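Side-chain contact in tryparedoxin II (Crithidia fasciculata, PDB 1I5G), which probably carries reducing equivalents from trypanothione to peroxidases as a thioredoxin-like dithiol protein of the parasite's redox metabolism: residues 30-35 against 122-127. The protein carries 1 engineered substitution. Sequence-based numbering, arbitrary orientation.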
loop_
_atom_site.group_PDB
_atom_site.type_symbol
_atom_site.label_atom_id
_atom_site.label_comp_id
_atom_site.label_asym_id
_atom_site.label_seq_id
_atom_site.Cartn_x
_atom_site.Cartn_y
_atom_site.Cartn_z
ATOM N N THR A 30 1.228 8.989 -6.900
ATOM C CA THR A 30 0.413 7.770 -6.990
ATOM C C THR A 30 0.612 7.010 -5.685
ATOM O O THR A 30 1.762 6.905 -5.224
ATOM C CB THR A 30 0.889 6.892 -8.151
ATOM O OG1 THR A 30 0.780 7.632 -9.374
ATOM C CG2 THR A 30 -0.017 5.684 -8.278
ATOM N N VAL A 31 -0.440 6.498 -5.065
ATOM C CA VAL A 31 -0.369 5.795 -3.791
ATOM C C VAL A 31 -0.852 4.370 -4.054
ATOM O O VAL A 31 -1.973 4.163 -4.537
ATOM C CB VAL A 31 -1.204 6.480 -2.703
ATOM C CG1 VAL A 31 -1.116 5.634 -1.428
ATOM C CG2 VAL A 31 -0.698 7.908 -2.464
ATOM N N PHE A 32 0.017 3.428 -3.724
ATOM C CA PHE A 32 -0.308 2.005 -3.869
ATOM C C PHE A 32 -0.696 1.398 -2.541
ATOM O O PHE A 32 0.098 1.346 -1.603
ATOM C CB PHE A 32 0.865 1.209 -4.472
ATOM C CG PHE A 32 1.133 1.556 -5.898
ATOM C CD1 PHE A 32 2.000 2.588 -6.201
ATOM C CD2 PHE A 32 0.511 0.901 -6.968
ATOM C CE1 PHE A 32 2.268 2.946 -7.509
ATOM C CE2 PHE A 32 0.745 1.226 -8.274
ATOM C CZ PHE A 32 1.625 2.259 -8.554
ATOM N N PHE A 33 -1.917 0.893 -2.484
ATOM C CA PHE A 33 -2.474 0.238 -1.317
ATOM C C PHE A 33 -2.117 -1.222 -1.460
ATOM O O PHE A 33 -2.520 -1.919 -2.388
ATOM C CB PHE A 33 -3.969 0.458 -1.295
ATOM C CG PHE A 33 -4.393 1.860 -0.983
ATOM C CD1 PHE A 33 -4.463 2.795 -1.993
ATOM C CD2 PHE A 33 -4.717 2.234 0.306
ATOM C CE1 PHE A 33 -4.852 4.079 -1.700
ATOM C CE2 PHE A 33 -5.115 3.542 0.602
ATOM C CZ PHE A 33 -5.175 4.449 -0.428
ATOM N N TYR A 34 -1.314 -1.716 -0.527
ATOM C CA TYR A 34 -0.751 -3.057 -0.579
ATOM C C TYR A 34 -1.423 -3.929 0.465
ATOM O O TYR A 34 -1.194 -3.836 1.669
ATOM C CB TYR A 34 0.775 -3.014 -0.302
ATOM C CG TYR A 34 1.472 -4.366 -0.258
ATOM C CD1 TYR A 34 1.049 -5.379 -1.091
ATOM C CD2 TYR A 34 2.529 -4.646 0.605
ATOM C CE1 TYR A 34 1.634 -6.593 -1.089
ATOM C CE2 TYR A 34 3.115 -5.874 0.608
ATOM C CZ TYR A 34 2.676 -6.869 -0.242
ATOM O OH TYR A 34 3.230 -8.145 -0.249
ATOM N N PHE A 35 -2.297 -4.809 0.002
ATOM C CA PHE A 35 -3.037 -5.756 0.834
ATOM C C PHE A 35 -2.196 -7.002 0.991
ATOM O O PHE A 35 -1.874 -7.679 -0.009
ATOM C CB PHE A 35 -4.389 -6.049 0.160
ATOM C CG PHE A 35 -5.281 -4.818 0.098
ATOM C CD1 PHE A 35 -5.115 -3.874 -0.891
ATOM C CD2 PHE A 35 -6.289 -4.612 1.036
ATOM C CE1 PHE A 35 -5.930 -2.746 -0.933
ATOM C CE2 PHE A 35 -7.083 -3.506 0.997
ATOM C CZ PHE A 35 -6.896 -2.594 0.019
ATOM N N ILE A 122 -8.866 5.497 -8.921
ATOM C CA ILE A 122 -8.104 4.272 -9.076
ATOM C C ILE A 122 -7.444 4.277 -10.440
ATOM O O ILE A 122 -8.106 4.507 -11.468
ATOM C CB ILE A 122 -9.007 3.036 -8.900
ATOM C CG1 ILE A 122 -9.564 2.984 -7.475
ATOM C CG2 ILE A 122 -8.222 1.785 -9.273
ATOM C CD1 ILE A 122 -10.831 2.112 -7.368
ATOM N N ILE A 123 -6.145 4.029 -10.540
ATOM C CA ILE A 123 -5.399 4.009 -11.786
ATOM C C ILE A 123 -5.109 2.575 -12.224
ATOM O O ILE A 123 -5.207 2.227 -13.398
ATOM C CB ILE A 123 -4.055 4.720 -11.547
ATOM C CG1 ILE A 123 -4.251 6.211 -11.224
ATOM C CG2 ILE A 123 -3.132 4.557 -12.761
ATOM C CD1 ILE A 123 -5.141 6.917 -12.185
ATOM N N THR A 124 -4.751 1.714 -11.286
ATOM C CA THR A 124 -4.341 0.342 -11.603
ATOM C C THR A 124 -4.747 -0.617 -10.548
ATOM O O THR A 124 -4.596 -0.352 -9.360
ATOM C CB THR A 124 -2.836 0.297 -11.922
ATOM O OG1 THR A 124 -2.445 -1.013 -12.352
ATOM C CG2 THR A 124 -2.004 0.656 -10.712
ATOM N N THR A 125 -5.243 -1.785 -10.934
ATOM C CA THR A 125 -5.482 -2.863 -9.980
ATOM C C THR A 125 -4.547 -4.044 -10.202
ATOM O O THR A 125 -4.645 -5.038 -9.475
ATOM C CB THR A 125 -6.878 -3.467 -10.107
ATOM O OG1 THR A 125 -7.025 -4.050 -11.409
ATOM C CG2 THR A 125 -7.977 -2.450 -9.919
ATOM N N GLN A 126 -3.652 -3.907 -11.172
ATOM C CA GLN A 126 -2.747 -4.986 -11.580
ATOM C C GLN A 126 -1.301 -4.796 -11.171
ATOM O O GLN A 126 -0.399 -5.410 -11.745
ATOM C CB GLN A 126 -2.778 -5.095 -13.119
ATOM C CG GLN A 126 -2.325 -3.876 -13.957
ATOM C CD GLN A 126 -2.464 -3.968 -15.477
ATOM O OE1 GLN A 126 -2.348 -5.036 -16.052
ATOM N NE2 GLN A 126 -2.725 -2.825 -16.122
ATOM N N ALA A 127 -1.015 -3.958 -10.174
ATOM C CA ALA A 127 0.337 -3.641 -9.848
ATOM C C ALA A 127 1.073 -4.819 -9.237
ATOM O O ALA A 127 2.291 -4.879 -9.341
ATOM C CB ALA A 127 0.369 -2.399 -8.958
#
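A single ring carbon, CE2 of Phe32, meets two methyl groups at the same distance: it lies 3.7 Å from Thr124 CG2 and 3.7 Å from Ala127 CB. The setting is the thioredoxin-like fold, in which strand 30-36 is separated from edge strand 122-124 by strand 111-116. No hydrogen bond joins the two segments, and their closest CA atoms, those of Phe32 and Ala127, are 8.2 Å apart; the contact is therefore made by side chains reaching past the intervening strand, where Leu112 touches both Phe32 and Ala127. CG of Phe32 is anti to the carbonyl carbon (chi1 -68°), which brings the CD2-CE2 side of the ring up to the two methyls, although the CA-CB bond itself does not point at segment 122-127. Both methyls approach the ring obliquely, and Ala127 CB also reaches CD2 of Phe32 at 3.9 Å, so it follows the CD2-CE2 bond whereas Thr124 is confined to CE2. Phe63 adds an edge-to-face ring contact to Phe32.

A classic beta bulge, with Ile123 and Thr124 together opposite Gly114 of strand 111-116, lies just before the chain leaves the sheet and turns, with Gln126 as N-cap residue, into helix 127-133. The contact joins inner strand 30-36 to the end of the edge strand, through Thr124, and to the first turn of helix 127-133, through Ala127. Thr124 divides its two branches between apolar and polar partners: OG1, anti to the backbone N (chi1 -175°), is hydrogen-bonded to the carbonyl oxygen of Trp142, while CG2 meets the phenylalanine. The same OG1 also receives a weak hydrogen bond from Gln126 N, 3.4 Å long with an N-H...O angle of 154°.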